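Local coordinates for malonyl CoA-acyl carrier protein transacylase (PDB 2QC3) that transfers the malonyl group from malonyl-CoA to holo acyl carrier protein, supplying malonyl-ACP for fatty acid biosynthesis, at residues 145-153 / 165-175. Sequence-based numbering, arbitrary orientation.
Sequences SRLEQLDLV and AAGRLTALEKL
Ala166 O receives the nearly straight hydrogen bond of Val153 N (2.8 Å, 176° at the hydrogen) and also a CA-H...O contact from Leu152 CA. Val153 O accepts a more bent bond from Ala166 N (141°), so the two residues form an antiparallel hydrogen-bonded pair. Asp151, with positive phi, is the C' residue of a Schellman motif: Leu152 N bonds back to Leu147 O (2.8 Å) and Asp151 N to Glu148 O, ending helix 140-149 and turning the chain into strand 153-159. With CG anti to the carbonyl carbon (chi1 -66°), the end of Leu152 swings in against helix 169-177: CD2 presses on Ala171 CB at 3.4 Å, closer than methyl groups normally approach, and touches Leu172 CD2, while CD1 meets Leu175 CD2 at 3.9 Å. Leu147 CD2 packs on Ala165 CB (3.7 Å) and on that same Leu175 methyl; Leu150 CD1 lies on Leu175 CA (3.9 Å) and CB, the side chains crossing at about a right angle. The Arg146 guanidinium has Leu150 CD2 over one face, near its margin, and in its plane NH1 donates to Gln149 OE1 (3.0 Å), from above the amide carbonyl plane rather than on a lone pair. Waters link Arg146 NE to Lys174 O and Asp151 O to Arg168 N. Both helices thus pack together against the sheet of the ferredoxin-like small subdomain of the FabD fold, strand 162-166 running between strands 153-159 and 130-136.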
ATOM      1  N   SER A 145     -15.325 -13.125 -14.728  1.00 24.89           N
ATOM      2  CA  SER A 145     -16.219 -14.277 -14.719  1.00 25.75           C
ATOM      3  C   SER A 145     -15.435 -15.563 -14.471  1.00 25.75           C
ATOM      4  O   SER A 145     -15.842 -16.411 -13.678  1.00 25.21           O
ATOM      5  CB  SER A 145     -16.944 -14.376 -16.060  1.00 27.71           C
ATOM      6  OG  SER A 145     -17.590 -15.624 -16.201  1.00 31.40           O
ATOM      7  N   ARG A 146     -14.303 -15.708 -15.149  1.00 24.73           N
ATOM      8  CA  ARG A 146     -13.499 -16.899 -14.963  1.00 23.15           C
ATOM      9  C   ARG A 146     -13.022 -16.994 -13.517  1.00 22.13           C
ATOM     10  O   ARG A 146     -13.004 -18.078 -12.944  1.00 21.77           O
ATOM     11  CB  ARG A 146     -12.298 -16.901 -15.914  1.00 23.79           C
ATOM     12  CG  ARG A 146     -11.438 -18.163 -15.815  1.00 24.41           C
ATOM     13  CD  ARG A 146     -12.283 -19.420 -16.014  1.00 26.55           C
ATOM     14  NE  ARG A 146     -11.507 -20.651 -15.889  1.00 29.95           N
ATOM     15  CZ  ARG A 146     -12.038 -21.871 -15.854  1.00 31.33           C
ATOM     16  NH1 ARG A 146     -13.355 -22.028 -15.930  1.00 29.92           N
ATOM     17  NH2 ARG A 146     -11.254 -22.936 -15.755  1.00 30.32           N
ATOM     18  N   LEU A 147     -12.645 -15.863 -12.924  1.00 20.90           N
ATOM     19  CA  LEU A 147     -12.183 -15.877 -11.541  1.00 23.09           C
ATOM     20  C   LEU A 147     -13.251 -16.435 -10.596  1.00 21.85           C
ATOM     21  O   LEU A 147     -12.954 -17.271  -9.745  1.00 20.16           O
ATOM     22  CB  LEU A 147     -11.770 -14.471 -11.074  1.00 22.12           C
ATOM     23  CG  LEU A 147     -10.642 -13.720 -11.798  1.00 25.15           C
ATOM     24  CD1 LEU A 147     -10.188 -12.537 -10.925  1.00 24.15           C
ATOM     25  CD2 LEU A 147      -9.463 -14.643 -12.066  1.00 23.53           C
ATOM     26  N   GLU A 148     -14.488 -15.977 -10.738  1.00 23.56           N
ATOM     27  CA  GLU A 148     -15.561 -16.467  -9.873  1.00 27.07           C
ATOM     28  C   GLU A 148     -15.778 -17.956 -10.089  1.00 25.42           C
ATOM     29  O   GLU A 148     -16.032 -18.688  -9.140  1.00 26.45           O
ATOM     30  CB  GLU A 148     -16.868 -15.713 -10.142  1.00 28.44           C
ATOM     31  CG  GLU A 148     -18.072 -16.204  -9.370  1.00 32.44           C
ATOM     32  CD  GLU A 148     -19.141 -16.767 -10.281  1.00 37.30           C
ATOM     33  OE1 GLU A 148     -18.914 -17.834 -10.892  1.00 36.54           O
ATOM     34  OE2 GLU A 148     -20.213 -16.134 -10.395  1.00 43.93           O
ATOM     35  N   GLN A 149     -15.675 -18.392 -11.339  1.00 25.46           N
ATOM     36  CA  GLN A 149     -15.848 -19.803 -11.680  1.00 27.81           C
ATOM     37  C   GLN A 149     -14.850 -20.675 -10.921  1.00 26.75           C
ATOM     38  O   GLN A 149     -15.152 -21.814 -10.583  1.00 26.81           O
ATOM     39  CB  GLN A 149     -15.630 -20.033 -13.181  1.00 29.31           C
ATOM     40  CG  GLN A 149     -16.625 -19.359 -14.123  1.00 34.70           C
ATOM     41  CD  GLN A 149     -16.203 -19.496 -15.584  1.00 37.65           C
ATOM     42  OE1 GLN A 149     -15.966 -20.602 -16.069  1.00 40.83           O
ATOM     43  NE2 GLN A 149     -16.103 -18.370 -16.286  1.00 38.64           N
ATOM     44  N   LEU A 150     -13.663 -20.129 -10.664  1.00 25.28           N
ATOM     45  CA  LEU A 150     -12.601 -20.857  -9.978  1.00 24.34           C
ATOM     46  C   LEU A 150     -12.483 -20.547  -8.486  1.00 24.46           C
ATOM     47  O   LEU A 150     -11.519 -20.959  -7.837  1.00 24.01           O
ATOM     48  CB  LEU A 150     -11.266 -20.560 -10.661  1.00 23.10           C
ATOM     49  CG  LEU A 150     -11.221 -20.902 -12.155  1.00 23.83           C
ATOM     50  CD1 LEU A 150      -9.946 -20.355 -12.804  1.00 20.58           C
ATOM     51  CD2 LEU A 150     -11.318 -22.422 -12.317  1.00 22.60           C
ATOM     52  N   ASP A 151     -13.456 -19.823  -7.945  1.00 23.97           N
ATOM     53  CA  ASP A 151     -13.433 -19.458  -6.529  1.00 25.66           C
ATOM     54  C   ASP A 151     -12.267 -18.541  -6.194  1.00 24.71           C
ATOM     55  O   ASP A 151     -11.744 -18.558  -5.077  1.00 23.81           O
ATOM     56  CB  ASP A 151     -13.372 -20.703  -5.636  1.00 28.08           C
ATOM     57  CG  ASP A 151     -14.643 -21.522  -5.700  1.00 31.15           C
ATOM     58  OD1 ASP A 151     -15.730 -20.927  -5.874  1.00 35.32           O
ATOM     59  OD2 ASP A 151     -14.561 -22.757  -5.558  1.00 34.50           O
ATOM     60  N   LEU A 152     -11.857 -17.745  -7.173  1.00 24.07           N
ATOM     61  CA  LEU A 152     -10.775 -16.799  -6.976  1.00 22.93           C
ATOM     62  C   LEU A 152     -11.378 -15.415  -6.773  1.00 23.65           C
ATOM     63  O   LEU A 152     -12.419 -15.088  -7.343  1.00 23.36           O
ATOM     64  CB  LEU A 152      -9.851 -16.780  -8.191  1.00 21.95           C
ATOM     65  CG  LEU A 152      -9.069 -18.071  -8.436  1.00 21.09           C
ATOM     66  CD1 LEU A 152      -8.385 -18.005  -9.799  1.00 19.55           C
ATOM     67  CD2 LEU A 152      -8.055 -18.277  -7.316  1.00 18.21           C
ATOM     68  N   VAL A 153     -10.715 -14.605  -5.963  1.00 23.11           N
ATOM     69  CA  VAL A 153     -11.177 -13.257  -5.688  1.00 25.40           C
ATOM     70  C   VAL A 153     -10.347 -12.206  -6.428  1.00 24.10           C
ATOM     71  O   VAL A 153      -9.128 -12.350  -6.562  1.00 22.93           O
ATOM     72  CB  VAL A 153     -11.073 -12.942  -4.168  1.00 27.72           C
ATOM     73  CG1 VAL A 153     -11.457 -11.503  -3.902  1.00 27.17           C
ATOM     74  CG2 VAL A 153     -11.974 -13.882  -3.373  1.00 30.46           C
ATOM     75  N   ALA A 165      -5.647 -11.670  -9.077  1.00 21.64           N
ATOM     76  CA  ALA A 165      -6.533 -12.706  -8.584  1.00 19.29           C
ATOM     77  C   ALA A 165      -5.889 -13.320  -7.352  1.00 19.69           C
ATOM     78  O   ALA A 165      -4.665 -13.383  -7.252  1.00 21.06           O
ATOM     79  CB  ALA A 165      -6.745 -13.765  -9.655  1.00 17.30           C
ATOM     80  N   ALA A 166      -6.712 -13.770  -6.414  1.00 19.95           N
ATOM     81  CA  ALA A 166      -6.193 -14.387  -5.200  1.00 19.02           C
ATOM     82  C   ALA A 166      -7.115 -15.481  -4.693  1.00 18.60           C
ATOM     83  O   ALA A 166      -8.334 -15.405  -4.834  1.00 16.35           O
ATOM     84  CB  ALA A 166      -5.980 -13.329  -4.123  1.00 18.27           C
ATOM     85  N   GLY A 167      -6.509 -16.511  -4.120  1.00 20.58           N
ATOM     86  CA  GLY A 167      -7.256 -17.633  -3.585  1.00 20.76           C
ATOM     87  C   GLY A 167      -6.297 -18.778  -3.337  1.00 21.90           C
ATOM     88  O   GLY A 167      -5.090 -18.556  -3.200  1.00 19.69           O
ATOM     89  N   ARG A 168      -6.823 -19.999  -3.284  1.00 21.86           N
ATOM     90  CA  ARG A 168      -5.987 -21.178  -3.065  1.00 22.31           C
ATOM     91  C   ARG A 168      -5.074 -21.349  -4.266  1.00 21.38           C
ATOM     92  O   ARG A 168      -5.484 -21.108  -5.397  1.00 18.80           O
ATOM     93  CB  ARG A 168      -6.859 -22.428  -2.881  1.00 23.11           C
ATOM     94  CG  ARG A 168      -7.731 -22.399  -1.615  1.00 25.62           C
ATOM     95  CD  ARG A 168      -8.650 -23.615  -1.529  1.00 29.01           C
ATOM     96  NE  ARG A 168      -9.667 -23.466  -0.489  1.00 31.66           N
ATOM     97  CZ  ARG A 168      -9.440 -23.657   0.801  1.00 31.61           C
ATOM     98  NH1 ARG A 168      -8.229 -24.010   1.200  1.00 35.61           N
ATOM     99  NH2 ARG A 168     -10.414 -23.491   1.687  1.00 28.87           N
ATOM    100  N   LEU A 169      -3.833 -21.748  -4.008  1.00 22.21           N
ATOM    101  CA  LEU A 169      -2.843 -21.952  -5.057  1.00 24.29           C
ATOM    102  C   LEU A 169      -3.442 -22.889  -6.078  1.00 27.11           C
ATOM    103  O   LEU A 169      -3.222 -22.767  -7.287  1.00 24.78           O
ATOM    104  CB  LEU A 169      -1.570 -22.567  -4.459  1.00 25.50           C
ATOM    105  CG  LEU A 169      -0.791 -21.616  -3.548  1.00 26.24           C
ATOM    106  CD1 LEU A 169       0.276 -22.368  -2.765  1.00 26.17           C
ATOM    107  CD2 LEU A 169      -0.172 -20.519  -4.407  1.00 26.04           C
ATOM    108  N   THR A 170      -4.222 -23.828  -5.559  1.00 27.33           N
ATOM    109  CA  THR A 170      -4.897 -24.803  -6.375  1.00 27.41           C
ATOM    110  C   THR A 170      -5.751 -24.138  -7.458  1.00 26.36           C
ATOM    111  O   THR A 170      -5.724 -24.539  -8.628  1.00 25.42           O
ATOM    112  CB  THR A 170      -5.746 -25.734  -5.474  1.00 30.32           C
ATOM    113  OG1 THR A 170      -4.915 -26.795  -4.985  1.00 35.33           O
ATOM    114  CG2 THR A 170      -6.878 -26.331  -6.222  1.00 32.85           C
ATOM    115  N   ALA A 171      -6.501 -23.115  -7.075  1.00 22.61           N
ATOM    116  CA  ALA A 171      -7.345 -22.421  -8.036  1.00 22.37           C
ATOM    117  C   ALA A 171      -6.488 -21.512  -8.921  1.00 20.45           C
ATOM    118  O   ALA A 171      -6.774 -21.331 -10.095  1.00 21.14           O
ATOM    119  CB  ALA A 171      -8.410 -21.614  -7.302  1.00 20.68           C
ATOM    120  N   LEU A 172      -5.429 -20.944  -8.359  1.00 21.25           N
ATOM    121  CA  LEU A 172      -4.554 -20.070  -9.138  1.00 22.93           C
ATOM    122  C   LEU A 172      -3.857 -20.851 -10.246  1.00 23.91           C
ATOM    123  O   LEU A 172      -3.578 -20.311 -11.316  1.00 25.20           O
ATOM    124  CB  LEU A 172      -3.518 -19.404  -8.231  1.00 19.77           C
ATOM    125  CG  LEU A 172      -4.132 -18.363  -7.295  1.00 22.07           C
ATOM    126  CD1 LEU A 172      -3.152 -18.002  -6.192  1.00 19.36           C
ATOM    127  CD2 LEU A 172      -4.519 -17.131  -8.118  1.00 22.20           C
ATOM    128  N   GLU A 173      -3.582 -22.125  -9.983  1.00 24.69           N
ATOM    129  CA  GLU A 173      -2.931 -22.985 -10.961  1.00 25.73           C
ATOM    130  C   GLU A 173      -3.872 -23.310 -12.113  1.00 24.47           C
ATOM    131  O   GLU A 173      -3.465 -23.332 -13.276  1.00 22.67           O
ATOM    132  CB  GLU A 173      -2.461 -24.282 -10.301  1.00 27.61           C
ATOM    133  CG  GLU A 173      -1.297 -24.092  -9.361  1.00 33.39           C
ATOM    134  CD  GLU A 173      -0.822 -25.394  -8.747  1.00 38.72           C
ATOM    135  OE1 GLU A 173      -0.437 -26.315  -9.504  1.00 43.64           O
ATOM    136  OE2 GLU A 173      -0.829 -25.497  -7.506  1.00 40.15           O
ATOM    137  N   LYS A 174      -5.130 -23.580 -11.797  1.00 23.13           N
ATOM    138  CA  LYS A 174      -6.081 -23.879 -12.853  1.00 25.21           C
ATOM    139  C   LYS A 174      -6.267 -22.628 -13.717  1.00 24.24           C
ATOM    140  O   LYS A 174      -6.588 -22.731 -14.897  1.00 24.59           O
ATOM    141  CB  LYS A 174      -7.425 -24.323 -12.270  1.00 27.74           C
ATOM    142  CG  LYS A 174      -7.381 -25.638 -11.502  1.00 29.67           C
ATOM    143  CD  LYS A 174      -8.770 -26.025 -11.006  1.00 29.10           C
ATOM    144  CE  LYS A 174      -8.797 -27.467 -10.529  1.00 29.33           C
ATOM    145  NZ  LYS A 174     -10.178 -27.879 -10.162  1.00 27.37           N
ATOM    146  N   LEU A 175      -6.052 -21.454 -13.125  1.00 23.91           N
ATOM    147  CA  LEU A 175      -6.190 -20.187 -13.848  1.00 24.35           C
ATOM    148  C   LEU A 175      -5.066 -20.056 -14.865  1.00 25.47           C
ATOM    149  O   LEU A 175      -5.303 -19.735 -16.032  1.00 25.14           O
ATOM    150  CB  LEU A 175      -6.139 -18.992 -12.884  1.00 21.39           C
ATOM    151  CG  LEU A 175      -6.121 -17.595 -13.534  1.00 21.72           C
ATOM    152  CD1 LEU A 175      -7.405 -17.367 -14.336  1.00 22.46           C
ATOM    153  CD2 LEU A 175      -5.975 -16.525 -12.467  1.00 19.59           C
TER
HETATM  154  O   HOH W   1      -8.749 -21.424 -16.265  1.00 41.54           O
HETATM  155  O   HOH W   2      -9.596 -20.013  -3.853  1.00 25.67           O